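PDB 3KH5: protein MJ1225 from Methanocaldococcus jannaschii, which is of unknown function but binds AMP and ADP through four CBS domains, probably as an archaeal counterpart of the gamma subunit of AMPK. Local coordinates for residues P119-N122 / D123-L127; V223-E226 / E227-K230; K243-A246 / E247-T251. One frame throughout, in Å; residues are numbered along the deposited sequence.

Contact 1. Residues P119-N122 / D123-L127; sequences PIVN and DENQL
V121 and L127 form an antiparallel non-hydrogen-bonded pair, beyond which N122 N donates to Q126 O (3.1 Å) and a type I turn from N122 to N125 reverses the chain. The side chain of N122 folds back over this turn. With CG between its backbone N and carbonyl carbon (chi1 64°), OD1 lies over the bend and accepts E124 N at 2.9 Å, closing an Asx turn, and Q126 N at 3.0 Å; the two donors come from opposite faces of the amide. ND2 meets Q126 OE1 at 3.1 Å, nearly straight (169°) and in the amide plane of N122, although the two amide planes are 41° apart. The other end of Q126, NE2, bonds to N45 O. This is the beta hairpin linking strands 117-121 and 127-132 of a CBS domain. N125, a residue type that tolerates positive phi, takes the left-handed backbone conformation at the last position of the turn. Were N122 replaced by an alanine, the loss is likely to leave E124 N and Q126 N without their shared acceptor and Q126 OE1 without the ND2 donor. At the strand end of the hairpin, P119 CB lies 3.8 Å from L127 CD1; P119 also touches the bound ADP.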
loop_
_atom_site.group_PDB
_atom_site.type_symbol
_atom_site.label_atom_id
_atom_site.label_comp_id
_atom_site.label_asym_id
_atom_site.label_seq_id
_atom_site.Cartn_x
_atom_site.Cartn_y
_atom_site.Cartn_z
ATOM N N PRO A 119 -11.029 0.334 -8.671
ATOM C CA PRO A 119 -11.685 1.276 -9.571
ATOM C C PRO A 119 -13.156 0.906 -9.758
ATOM O O PRO A 119 -13.497 -0.278 -9.822
ATOM C CB PRO A 119 -10.921 1.090 -10.888
ATOM C CG PRO A 119 -9.589 0.571 -10.481
ATOM C CD PRO A 119 -9.888 -0.334 -9.326
ATOM N N ILE A 120 -14.019 1.914 -9.800
ATOM C CA ILE A 120 -15.420 1.696 -10.129
ATOM C C ILE A 120 -15.584 2.095 -11.585
ATOM O O ILE A 120 -15.210 3.205 -11.976
ATOM C CB ILE A 120 -16.363 2.504 -9.216
ATOM C CG1 ILE A 120 -16.251 2.001 -7.773
ATOM C CG2 ILE A 120 -17.814 2.385 -9.686
ATOM C CD1 ILE A 120 -16.495 3.079 -6.728
ATOM N N VAL A 121 -16.112 1.177 -12.390
ATOM C CA VAL A 121 -16.222 1.396 -13.831
ATOM C C VAL A 121 -17.656 1.272 -14.328
ATOM O O VAL A 121 -18.503 0.649 -13.680
ATOM C CB VAL A 121 -15.316 0.426 -14.652
ATOM C CG1 VAL A 121 -13.857 0.542 -14.227
ATOM C CG2 VAL A 121 -15.802 -1.026 -14.545
ATOM N N ASN A 122 -17.925 1.872 -15.485
ATOM C CA ASN A 122 -19.217 1.683 -16.127
ATOM C C ASN A 122 -19.193 0.458 -17.033
ATOM O O ASN A 122 -18.256 -0.346 -16.972
ATOM C CB ASN A 122 -19.677 2.954 -16.863
ATOM C CG ASN A 122 -18.770 3.343 -18.019
ATOM O OD1 ASN A 122 -17.957 2.550 -18.498
ATOM N ND2 ASN A 122 -18.915 4.580 -18.482
ATOM N N ASP A 123 -20.218 0.315 -17.866
ATOM C CA ASP A 123 -20.333 -0.858 -18.725
ATOM C C ASP A 123 -19.277 -0.908 -19.836
ATOM O O ASP A 123 -19.002 -1.983 -20.376
ATOM C CB ASP A 123 -21.760 -1.011 -19.275
ATOM C CG ASP A 123 -22.691 -1.746 -18.303
ATOM O OD1 ASP A 123 -22.220 -2.217 -17.242
ATOM O OD2 ASP A 123 -23.899 -1.859 -18.606
ATOM N N GLU A 124 -18.672 0.241 -20.152
ATOM C CA GLU A 124 -17.586 0.295 -21.140
ATOM C C GLU A 124 -16.203 0.159 -20.493
ATOM O O GLU A 124 -15.185 0.312 -21.173
ATOM C CB GLU A 124 -17.620 1.599 -21.959
ATOM C CG GLU A 124 -18.843 2.495 -21.766
ATOM C CD GLU A 124 -20.125 1.899 -22.312
ATOM O OE1 GLU A 124 -21.190 2.146 -21.709
ATOM O OE2 GLU A 124 -20.076 1.184 -23.338
ATOM N N ASN A 125 -16.171 -0.122 -19.189
ATOM C CA ASN A 125 -14.920 -0.193 -18.416
ATOM C C ASN A 125 -14.229 1.171 -18.258
ATOM O O ASN A 125 -13.037 1.249 -17.945
ATOM C CB ASN A 125 -13.962 -1.246 -19.004
ATOM C CG ASN A 125 -12.865 -1.657 -18.033
ATOM O OD1 ASN A 125 -13.135 -2.044 -16.894
ATOM N ND2 ASN A 125 -11.619 -1.586 -18.488
ATOM N N GLN A 126 -14.997 2.241 -18.471
ATOM C CA GLN A 126 -14.513 3.608 -18.284
ATOM C C GLN A 126 -14.477 3.920 -16.795
ATOM O O GLN A 126 -15.379 3.523 -16.056
ATOM C CB GLN A 126 -15.423 4.611 -19.007
ATOM C CG GLN A 126 -15.356 4.574 -20.534
ATOM C CD GLN A 126 -16.287 5.588 -21.189
ATOM O OE1 GLN A 126 -17.508 5.512 -21.048
ATOM N NE2 GLN A 126 -15.710 6.542 -21.918
ATOM N N LEU A 127 -13.439 4.628 -16.359
ATOM C CA LEU A 127 -13.297 4.963 -14.947
ATOM C C LEU A 127 -14.384 5.938 -14.499
ATOM O O LEU A 127 -14.568 6.998 -15.103
ATOM C CB LEU A 127 -11.910 5.542 -14.656
ATOM C CG LEU A 127 -11.601 5.813 -13.180
ATOM C CD1 LEU A 127 -11.437 4.511 -12.403
ATOM C CD2 LEU A 127 -10.359 6.667 -13.048
#

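Contact 2. Residues V223-E226 / E227-K230; sequences VRME and EIMK
M225 and I228 meet on the tight side of a short, weakly bonded helical turn, where the methyl CE of M225 lies 4.1 Å from I228 CD1. The methionine chain, bent at both chi2 (-51°) and chi3 (87°), brings that methyl back toward the isoleucine instead of running straight on. I228 sends its other branch, CG2, to V223 CG1, so one beta-branched side chain serves two apolar neighbours. F199 and L202 of helix 196-203 and I194 of strand 189-195 cover the same face, a setting that suits flexible methionine and branched aliphatic residues. M229, also buried, lays its extended chain beside M225 O and sets CE 4.1 Å from E226 CA. The backbone bonds are few: M225 O is shared by two donors, M229 N at 2.7 Å and I228 N at 3.0 Å, while R224 O takes E227 N. The turn leads into the last CBS domain of the chain; just beyond it K230 touches the bound AMP. The loose side belongs to E226 and E227, whose chains run side by side with their carboxylate planes almost perpendicular. Their OE1 atoms stay 3.8 Å apart, and one water donates to both, at 2.9 Å to E226 OE1 and 2.7 Å to E227 OE1, which probably softens the repulsion between the like charges. Acidic residues suit this hydrated flank. A second water links E226 O to M229 O.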
loop_
_atom_site.group_PDB
_atom_site.type_symbol
_atom_site.label_atom_id
_atom_site.label_comp_id
_atom_site.label_asym_id
_atom_site.label_seq_id
_atom_site.Cartn_x
_atom_site.Cartn_y
_atom_site.Cartn_z
ATOM N N VAL A 223 20.676 0.574 2.019
ATOM C CA VAL A 223 20.282 1.302 3.233
ATOM C C VAL A 223 19.578 0.361 4.202
ATOM O O VAL A 223 18.789 -0.486 3.776
ATOM C CB VAL A 223 19.337 2.490 2.894
ATOM C CG1 VAL A 223 18.862 3.208 4.161
ATOM C CG2 VAL A 223 20.037 3.476 1.993
ATOM N N ARG A 224 19.869 0.503 5.494
ATOM C CA ARG A 224 19.271 -0.356 6.515
ATOM C C ARG A 224 18.046 0.307 7.132
ATOM O O ARG A 224 17.956 1.537 7.180
ATOM C CB ARG A 224 20.300 -0.717 7.591
ATOM C CG ARG A 224 21.524 -1.423 7.025
ATOM C CD ARG A 224 22.492 -1.879 8.094
ATOM N NE ARG A 224 23.662 -2.521 7.494
ATOM C CZ ARG A 224 23.854 -3.837 7.407
ATOM N NH1 ARG A 224 22.963 -4.686 7.909
ATOM N NH2 ARG A 224 24.951 -4.310 6.834
ATOM N N MET A 225 17.112 -0.520 7.599
ATOM C CA MET A 225 15.827 -0.055 8.138
ATOM C C MET A 225 15.938 1.020 9.211
ATOM O O MET A 225 15.153 1.967 9.220
ATOM C CB MET A 225 14.997 -1.233 8.661
ATOM C CG MET A 225 14.515 -2.195 7.581
ATOM S SD MET A 225 13.672 -1.390 6.196
ATOM C CE MET A 225 15.047 -0.969 5.115
ATOM N N GLU A 226 16.921 0.876 10.097
ATOM C CA GLU A 226 17.151 1.846 11.164
ATOM C C GLU A 226 17.274 3.276 10.635
ATOM O O GLU A 226 16.912 4.227 11.327
ATOM C CB GLU A 226 18.401 1.476 11.969
ATOM C CG GLU A 226 19.704 1.582 11.185
ATOM C CD GLU A 226 20.895 0.999 11.919
ATOM O OE1 GLU A 226 21.995 0.997 11.325
ATOM O OE2 GLU A 226 20.743 0.544 13.074
ATOM N N GLU A 227 17.779 3.421 9.413
ATOM C CA GLU A 227 18.009 4.741 8.839
ATOM C C GLU A 227 16.720 5.424 8.414
ATOM O O GLU A 227 16.627 6.655 8.441
ATOM C CB GLU A 227 18.955 4.649 7.638
ATOM C CG GLU A 227 20.348 4.152 7.981
ATOM C CD GLU A 227 21.034 5.007 9.031
ATOM O OE1 GLU A 227 21.787 4.446 9.856
ATOM O OE2 GLU A 227 20.823 6.243 9.037
ATOM N N ILE A 228 15.732 4.626 8.022
ATOM C CA ILE A 228 14.533 5.164 7.385
ATOM C C ILE A 228 13.211 4.799 8.059
ATOM O O ILE A 228 12.177 5.401 7.754
ATOM C CB ILE A 228 14.481 4.831 5.860
ATOM C CG1 ILE A 228 14.527 3.317 5.617
ATOM C CG2 ILE A 228 15.605 5.557 5.108
ATOM C CD1 ILE A 228 14.015 2.892 4.242
ATOM N N MET A 229 13.243 3.833 8.977
ATOM C CA MET A 229 12.036 3.418 9.689
ATOM C C MET A 229 11.467 4.520 10.578
ATOM O O MET A 229 12.165 5.460 10.973
ATOM C CB MET A 229 12.281 2.152 10.517
ATOM C CG MET A 229 13.083 2.363 11.793
ATOM S SD MET A 229 13.374 0.789 12.609
ATOM C CE MET A 229 14.254 1.315 14.079
ATOM N N LYS A 230 10.182 4.381 10.867
ATOM C CA LYS A 230 9.489 5.209 11.824
ATOM C C LYS A 230 9.618 4.520 13.178
ATOM O O LYS A 230 9.100 3.419 13.360
ATOM C CB LYS A 230 8.021 5.316 11.398
ATOM C CG LYS A 230 7.117 6.078 12.342
ATOM C CD LYS A 230 7.411 7.561 12.304
ATOM C CE LYS A 230 6.389 8.327 13.115
ATOM N NZ LYS A 230 6.992 9.574 13.643
HETATM O O HOH W 1 22.801 2.126 8.787
HETATM O O HOH W 2 14.706 5.744 11.651
#

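Contact 3. Residues K243-A246 / E247-T251; sequences KKIA and EIMVT
The K244 peptide carbonyl receives I248 N at 3.0 Å, only 17° out of its plane, and also a water that donates at 3.0 Å to K244 O and bridges to the E247 carboxylate through OE2. One turn on, the E247 carbonyl is gripped on both faces, by T251 N from one and T251 OG1 (2.9 Å) from the other; threonine suits this place because its hydroxyl can fold back onto the helix. I245 and M249 mark the buried side. The CG2 branch of I245, opposite the backbone N about the first torsion, points to M249 CE at 3.7 Å, and both side chains lie on L257 of strand 256-260. These are successive turns of helix 242-252, the helix that precedes the two-stranded hairpin in the beta-alpha-beta-beta-alpha plan of a CBS domain. A246 is small enough to let I137, L141, I144 and V275 come close, and V250 extends that surface over I137 and R134, so the helix packs against helix 133-140 of the CBS 2 range. On the outer side K244 and I248 run alongside each other, pointing the same way. The bend at the end of the lysine chain, chi4 71°, brings NZ to 3.6 Å from I248 CD1, while CG lies 3.8 Å from the same methyl, so both lie beside one branch end at the edge of the packed face.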
loop_
_atom_site.group_PDB
_atom_site.type_symbol
_atom_site.label_atom_id
_atom_site.label_comp_id
_atom_site.label_asym_id
_atom_site.label_seq_id
_atom_site.Cartn_x
_atom_site.Cartn_y
_atom_site.Cartn_z
ATOM N N LYS A 243 -13.989 -0.404 17.443
ATOM C CA LYS A 243 -14.404 0.917 16.979
ATOM C C LYS A 243 -13.341 1.983 17.232
ATOM O O LYS A 243 -13.136 2.849 16.383
ATOM C CB LYS A 243 -15.758 1.339 17.573
ATOM C CG LYS A 243 -16.272 2.685 17.041
ATOM C CD LYS A 243 -17.753 2.902 17.333
ATOM C CE LYS A 243 -18.076 4.410 17.294
ATOM N NZ LYS A 243 -19.510 4.668 17.607
ATOM N N LYS A 244 -12.674 1.929 18.384
ATOM C CA LYS A 244 -11.587 2.868 18.674
ATOM C C LYS A 244 -10.461 2.707 17.652
ATOM O O LYS A 244 -10.004 3.693 17.062
ATOM C CB LYS A 244 -11.065 2.685 20.106
ATOM C CG LYS A 244 -9.660 3.264 20.345
ATOM C CD LYS A 244 -9.177 2.968 21.762
ATOM C CE LYS A 244 -7.657 3.093 21.858
ATOM N NZ LYS A 244 -7.193 4.507 21.762
ATOM N N ILE A 245 -10.036 1.461 17.442
ATOM C CA ILE A 245 -8.980 1.154 16.476
ATOM C C ILE A 245 -9.360 1.582 15.052
ATOM O O ILE A 245 -8.587 2.297 14.398
ATOM C CB ILE A 245 -8.534 -0.334 16.556
ATOM C CG1 ILE A 245 -7.896 -0.635 17.923
ATOM C CG2 ILE A 245 -7.583 -0.698 15.415
ATOM C CD1 ILE A 245 -6.822 0.363 18.385
ATOM N N ALA A 246 -10.547 1.178 14.592
ATOM C CA ALA A 246 -11.068 1.592 13.280
ATOM C C ALA A 246 -11.064 3.111 13.105
ATOM O O ALA A 246 -10.703 3.617 12.039
ATOM C CB ALA A 246 -12.469 1.035 13.057
ATOM N N GLU A 247 -11.457 3.830 14.154
ATOM C CA GLU A 247 -11.483 5.291 14.116
ATOM C C GLU A 247 -10.084 5.898 13.990
ATOM O O GLU A 247 -9.882 6.848 13.230
ATOM C CB GLU A 247 -12.195 5.843 15.350
ATOM C CG GLU A 247 -12.334 7.361 15.375
ATOM C CD GLU A 247 -13.104 7.851 16.587
ATOM O OE1 GLU A 247 -13.949 8.756 16.424
ATOM O OE2 GLU A 247 -12.879 7.325 17.700
ATOM N N ILE A 248 -9.127 5.349 14.741
ATOM C CA ILE A 248 -7.730 5.774 14.641
ATOM C C ILE A 248 -7.196 5.638 13.208
ATOM O O ILE A 248 -6.564 6.563 12.700
ATOM C CB ILE A 248 -6.830 5.027 15.661
ATOM C CG1 ILE A 248 -7.056 5.602 17.067
ATOM C CG2 ILE A 248 -5.344 5.163 15.296
ATOM C CD1 ILE A 248 -6.794 4.597 18.180
ATOM N N MET A 249 -7.468 4.504 12.561
ATOM C CA MET A 249 -7.009 4.255 11.184
ATOM C C MET A 249 -7.547 5.294 10.206
ATOM O O MET A 249 -6.799 5.913 9.446
ATOM C CB MET A 249 -7.448 2.861 10.716
ATOM C CG MET A 249 -6.826 1.699 11.472
ATOM S SD MET A 249 -7.609 0.129 11.054
ATOM C CE MET A 249 -6.510 -1.025 11.872
ATOM N N VAL A 250 -8.857 5.477 10.263
ATOM C CA VAL A 250 -9.601 6.274 9.314
ATOM C C VAL A 250 -9.361 7.791 9.471
ATOM O O VAL A 250 -9.399 8.534 8.483
ATOM C CB VAL A 250 -11.095 5.853 9.418
ATOM C CG1 VAL A 250 -12.098 7.082 9.333
ATOM C CG2 VAL A 250 -11.445 4.772 8.390
ATOM N N THR A 251 -9.085 8.244 10.691
ATOM C CA THR A 251 -8.800 9.665 10.932
ATOM C C THR A 251 -7.320 10.001 10.752
ATOM O O THR A 251 -6.934 11.173 10.810
ATOM C CB THR A 251 -9.236 10.117 12.336
ATOM O OG1 THR A 251 -8.527 9.361 13.328
ATOM C CG2 THR A 251 -10.741 9.937 12.520
HETATM O O HOH W 3 -10.174 6.306 18.448
#

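How the contacts relate
Each contact is local, with a buried side and a solvent side. In contact 3 I245, A246, M249 and V250 are buried, in contact 2 M225 and M229, and in contact 1 P119, I120 and V121, while D123 and E124 at its turn are exposed. Contacts 2 and 3 lie in one CBS range, on successive helices; the nearest atoms of the two contacts are about 12 Å apart. Contact 1 belongs to CBS 2, its centre about 40 Å from that of contact 2. In the hairpin a side-chain amide bonds to the turn, whereas contacts 2 and 3 rely on helical backbone bonds, regular in contact 3 and a single weak turn in contact 2, with glutamates bound to water outward.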